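Local coordinates for protein beta-xylosidase (Uncultured organism, PDB 4MLG) that probably hydrolyses beta-1,4-linked xylo-oligosaccharides to release xylose, as a glycoside hydrolase of family 43 built on a beta-propeller, at residues A[51-56]-A[65-70]; A[93-98]-A[116-121]. One frame throughout, in Å; residues are numbered along the deposited sequence.

Contact 1: residues A[51-56]-A[65-70]; sequences YHVFSM and TDHGVV
Ser55 turns OG into the position between its backbone N and carbonyl carbon (chi1 60°), while His67 has CG beside its N (chi1 -65°), and the hydroxyl meets NE2 at the edge of the imidazole in a hydrogen bond. Segments 51-56 and 65-70 are the facing parts of strands 50-56 and 64-72, an antiparallel hairpin. Ser55 and Thr65 make a hydrogen-bonded pair, both bonds 3.1 Å from N of one to O of the other. Farther along, His67 N bonds to Val53 O at 2.9 Å, but Val53 N reaches only weakly to Gly68 O; this extra residue on the second strand is consistent with a beta bulge. Val70 N restores a firm bond to Tyr51 O (2.9 Å), and beside it CG2 of Val53 and CG2 of Val70 pack at 3.6 Å. On the face of Phe54 and Asp66, the carboxylate crosses the phenyl ring at a slant (planes 51° apart), OD2 of Asp66 3.3 Å from CE1 of Phe54. Asp66 OD1 accepts Gly68 N at 2.7 Å in an Asx turn and, at the imidazole edge, a weak bond from His52 ND1. Val69 CG2 touches His52 NE2. Replacing His52 by an alanine would probably leave Asp66 OD1 without its second donor and Val69 CG2 without its ring partner. Two donors converge on one carboxylate oxygen, which would favour a charged Asp66 and, perhaps, a protonated His52.

Contact 2: residues A[93-98]-A[116-121]; sequences GKYYMY and DRPEGP
Tyr95 and Pro118 meet in an aromatic-proline packing contact that joins the start of strand 94-102 to the loop between strands 108-115 and 123-124, with no hydrogen bond crossing between the two segments. The pyrrolidine ring, including its N, lies over one face of the phenol: Pro118 CB stands 3.9 Å from the ring centroid, 22° off the normal, in a CH-pi contact. Pro118 N is displaced to the rim, while CD comes to 3.4 Å from Tyr95 CE2. The ring is brought against the proline by a chi1 of -64°, which sets CG beside the backbone N. At its edge, near the ring plane, Tyr95 CE2 is 3.9 Å from Asp116 O. The carbonyl carbon of Arg117 approaches Tyr95 CD2 at 3.6 Å. These strands belong to one four-stranded antiparallel blade of the beta-propeller, and the loop from 116 to 121 carries the chain from its third strand to its short outermost one. Phe21 meets the Tyr95 ring edge-to-face, and Phe90 also meets it, extending the aromatic cluster. On the solvent side Lys94 and Asp116 run alongside each other, pointing the same way. Lys94 CG is 3.9 Å from Asp116 OD1, yet NZ remains 6.3 Å from that oxygen, too far for a salt bridge, and makes a weak hydrogen bond to Asn92 O. Within the loop Arg117 pairs with Glu119 in a salt bridge whose exact geometry is doubtful. Pro118 O accepts a hydrogen bond from Tyr28 OH, tying the loop to strand 24-32.

In the fold
Contacts 1 and 2 follow one another along the chain, the first closing before the second opens, and their centres are 12 Å apart on the same side of the molecule. Contact 1 is the hairpin 50-56/64-72 of one propeller blade; contact 2 lies in the sheet that follows it. The two blades touch: His67 ND1 packs against Glu119 CG at 3.3 Å, and Tyr51 CD2 against Met97 SD at 3.6 Å, while a backbone hydrogen bond links Val70 with Phe122. Both contacts help line the seam between consecutive blades. The side chain of Tyr51, whose OH bonds to Trp84 O, lies about 10 Å from the calcium ion, whose ligands include Asp85 and His274.

Contact 1: residues A[51-56]-A[65-70]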
# COMPACT_ATOMS: atom_id res chain seq x y z
N TYR A 51 18.22 11.22 -7.69
CA TYR A 51 17.91 11.88 -8.96
C TYR A 51 18.86 13.03 -9.24
O TYR A 51 19.11 13.87 -8.37
CB TYR A 51 16.47 12.42 -8.95
CG TYR A 51 15.40 11.36 -9.06
CD1 TYR A 51 15.58 10.23 -9.84
CD2 TYR A 51 14.19 11.51 -8.38
CE1 TYR A 51 14.59 9.27 -9.95
CE2 TYR A 51 13.20 10.55 -8.48
CZ TYR A 51 13.41 9.43 -9.26
OH TYR A 51 12.42 8.48 -9.35
N HIS A 52 19.39 13.08 -10.46
CA HIS A 52 20.13 14.24 -10.93
C HIS A 52 19.27 15.00 -11.93
O HIS A 52 18.26 14.48 -12.41
CB HIS A 52 21.45 13.81 -11.59
CG HIS A 52 22.50 13.39 -10.62
ND1 HIS A 52 23.66 14.11 -10.40
CD2 HIS A 52 22.59 12.30 -9.81
CE1 HIS A 52 24.40 13.50 -9.50
NE2 HIS A 52 23.78 12.40 -9.13
N VAL A 53 19.65 16.24 -12.23
CA VAL A 53 18.94 17.03 -13.23
C VAL A 53 19.91 17.67 -14.22
O VAL A 53 20.80 18.43 -13.83
CB VAL A 53 18.08 18.13 -12.58
CG1 VAL A 53 17.54 19.09 -13.63
CG2 VAL A 53 16.94 17.52 -11.79
N PHE A 54 19.74 17.36 -15.50
CA PHE A 54 20.60 17.91 -16.54
C PHE A 54 19.85 18.90 -17.42
O PHE A 54 18.65 18.75 -17.65
CB PHE A 54 21.19 16.78 -17.39
CG PHE A 54 21.99 15.78 -16.61
CD1 PHE A 54 23.31 16.02 -16.29
CD2 PHE A 54 21.41 14.59 -16.19
CE1 PHE A 54 24.05 15.09 -15.57
CE2 PHE A 54 22.13 13.66 -15.47
CZ PHE A 54 23.46 13.91 -15.16
N SER A 55 20.56 19.91 -17.90
CA SER A 55 19.95 20.92 -18.77
C SER A 55 20.87 21.28 -19.94
O SER A 55 22.09 21.26 -19.81
CB SER A 55 19.61 22.18 -17.97
OG SER A 55 20.76 22.74 -17.38
N MET A 56 20.26 21.60 -21.08
CA MET A 56 21.02 21.96 -22.27
C MET A 56 20.47 23.23 -22.91
O MET A 56 19.32 23.60 -22.67
CB MET A 56 20.99 20.82 -23.29
CG MET A 56 21.33 19.45 -22.72
SD MET A 56 21.29 18.16 -23.97
CE MET A 56 22.66 18.66 -25.01
N THR A 65 24.86 20.55 -18.66
CA THR A 65 25.07 21.01 -17.29
C THR A 65 24.44 20.08 -16.26
O THR A 65 23.24 19.81 -16.31
CB THR A 65 24.52 22.44 -17.09
OG1 THR A 65 25.27 23.36 -17.89
CG2 THR A 65 24.61 22.85 -15.63
N ASP A 66 25.26 19.59 -15.33
CA ASP A 66 24.77 18.76 -14.23
C ASP A 66 24.41 19.66 -13.05
O ASP A 66 25.26 20.36 -12.50
CB ASP A 66 25.84 17.75 -13.81
CG ASP A 66 25.29 16.66 -12.90
OD1 ASP A 66 24.26 16.88 -12.23
OD2 ASP A 66 25.89 15.56 -12.85
N HIS A 67 23.14 19.64 -12.66
CA HIS A 67 22.68 20.45 -11.54
C HIS A 67 22.86 19.72 -10.21
O HIS A 67 22.56 20.27 -9.15
CB HIS A 67 21.22 20.87 -11.73
CG HIS A 67 21.00 21.78 -12.90
ND1 HIS A 67 21.18 23.14 -12.83
CD2 HIS A 67 20.61 21.51 -14.17
CE1 HIS A 67 20.91 23.68 -14.00
NE2 HIS A 67 20.57 22.72 -14.84
N GLY A 68 23.35 18.49 -10.28
CA GLY A 68 23.60 17.70 -9.09
C GLY A 68 22.38 16.95 -8.60
O GLY A 68 21.35 16.91 -9.27
N VAL A 69 22.50 16.35 -7.42
CA VAL A 69 21.40 15.60 -6.81
C VAL A 69 20.30 16.54 -6.33
O VAL A 69 20.56 17.54 -5.66
CB VAL A 69 21.90 14.75 -5.63
CG1 VAL A 69 20.73 14.03 -4.95
CG2 VAL A 69 22.94 13.75 -6.10
N VAL A 70 19.06 16.22 -6.69
CA VAL A 70 17.91 17.02 -6.29
C VAL A 70 16.96 16.24 -5.39
O VAL A 70 16.03 16.81 -4.81
CB VAL A 70 17.12 17.51 -7.52
CG1 VAL A 70 17.95 18.49 -8.33
CG2 VAL A 70 16.69 16.32 -8.37

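Contact 2: residues A[93-98]-A[116-121]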
# COMPACT_ATOMS: atom_id res chain seq x y z
N GLY A 93 2.94 27.74 -11.26
CA GLY A 93 4.22 28.39 -11.01
C GLY A 93 5.22 27.50 -10.30
O GLY A 93 6.29 27.96 -9.89
N LYS A 94 4.88 26.23 -10.14
CA LYS A 94 5.76 25.28 -9.46
C LYS A 94 6.01 24.03 -10.30
O LYS A 94 5.26 23.73 -11.23
CB LYS A 94 5.20 24.91 -8.09
CG LYS A 94 5.17 26.07 -7.10
CD LYS A 94 4.61 25.63 -5.75
CE LYS A 94 3.16 25.19 -5.87
NZ LYS A 94 2.28 26.28 -6.38
N TYR A 95 7.06 23.30 -9.95
CA TYR A 95 7.41 22.07 -10.67
C TYR A 95 7.16 20.84 -9.80
O TYR A 95 7.72 20.71 -8.71
CB TYR A 95 8.87 22.12 -11.12
CG TYR A 95 9.17 23.21 -12.13
CD1 TYR A 95 9.22 22.93 -13.49
CD2 TYR A 95 9.39 24.52 -11.72
CE1 TYR A 95 9.50 23.93 -14.42
CE2 TYR A 95 9.66 25.52 -12.64
CZ TYR A 95 9.71 25.22 -13.98
OH TYR A 95 9.98 26.21 -14.90
N TYR A 96 6.31 19.95 -10.29
CA TYR A 96 5.94 18.75 -9.54
C TYR A 96 6.64 17.52 -10.09
O TYR A 96 6.39 17.10 -11.22
CB TYR A 96 4.42 18.55 -9.58
CG TYR A 96 3.64 19.66 -8.92
CD1 TYR A 96 3.29 19.58 -7.58
CD2 TYR A 96 3.25 20.79 -9.63
CE1 TYR A 96 2.57 20.59 -6.97
CE2 TYR A 96 2.53 21.80 -9.03
CZ TYR A 96 2.20 21.70 -7.69
OH TYR A 96 1.48 22.70 -7.08
N MET A 97 7.52 16.94 -9.28
CA MET A 97 8.21 15.71 -9.67
C MET A 97 7.46 14.49 -9.16
O MET A 97 7.18 14.37 -7.97
CB MET A 97 9.65 15.70 -9.14
CG MET A 97 10.36 14.38 -9.35
SD MET A 97 12.05 14.38 -8.73
CE MET A 97 12.80 15.64 -9.76
N TYR A 98 7.14 13.58 -10.07
CA TYR A 98 6.44 12.35 -9.71
C TYR A 98 7.36 11.15 -9.80
O TYR A 98 7.76 10.73 -10.89
CB TYR A 98 5.20 12.16 -10.59
CG TYR A 98 4.14 13.21 -10.38
CD1 TYR A 98 3.06 12.97 -9.54
CD2 TYR A 98 4.22 14.44 -11.02
CE1 TYR A 98 2.08 13.93 -9.35
CE2 TYR A 98 3.25 15.41 -10.83
CZ TYR A 98 2.19 15.15 -9.99
OH TYR A 98 1.22 16.10 -9.80
N ASP A 116 10.54 25.26 -6.77
CA ASP A 116 10.16 26.54 -7.34
C ASP A 116 10.82 26.78 -8.69
O ASP A 116 10.42 27.67 -9.44
CB ASP A 116 10.50 27.68 -6.38
CG ASP A 116 9.58 27.74 -5.18
OD1 ASP A 116 8.36 27.53 -5.35
OD2 ASP A 116 10.07 27.98 -4.06
N ARG A 117 11.83 25.98 -9.00
CA ARG A 117 12.52 26.07 -10.28
C ARG A 117 12.86 24.67 -10.80
O ARG A 117 13.03 23.75 -10.01
CB ARG A 117 13.77 26.96 -10.14
CG ARG A 117 14.70 26.58 -9.01
CD ARG A 117 15.64 27.74 -8.68
NE ARG A 117 16.68 27.36 -7.74
CZ ARG A 117 17.93 27.08 -8.08
NH1 ARG A 117 18.30 27.15 -9.35
NH2 ARG A 117 18.82 26.74 -7.16
N PRO A 118 12.95 24.52 -12.14
CA PRO A 118 13.04 23.18 -12.75
C PRO A 118 14.28 22.38 -12.35
O PRO A 118 14.25 21.15 -12.40
CB PRO A 118 13.07 23.48 -14.25
CG PRO A 118 13.61 24.87 -14.34
CD PRO A 118 13.05 25.58 -13.15
N GLU A 119 15.35 23.07 -11.97
CA GLU A 119 16.60 22.40 -11.63
C GLU A 119 16.85 22.40 -10.13
O GLU A 119 17.66 21.62 -9.63
CB GLU A 119 17.77 23.07 -12.36
CG GLU A 119 18.29 24.34 -11.68
CD GLU A 119 17.42 25.56 -11.92
OE1 GLU A 119 16.23 25.40 -12.28
OE2 GLU A 119 17.92 26.69 -11.74
N GLY A 120 16.15 23.27 -9.42
CA GLY A 120 16.33 23.42 -7.99
C GLY A 120 15.96 22.16 -7.22
O GLY A 120 15.33 21.26 -7.76
N PRO A 121 16.37 22.10 -5.94
CA PRO A 121 16.11 20.94 -5.08
C PRO A 121 14.62 20.70 -4.88
O PRO A 121 13.87 21.64 -4.62
CB PRO A 121 16.78 21.33 -3.76
CG PRO A 121 16.85 22.82 -3.79
CD PRO A 121 17.08 23.18 -5.22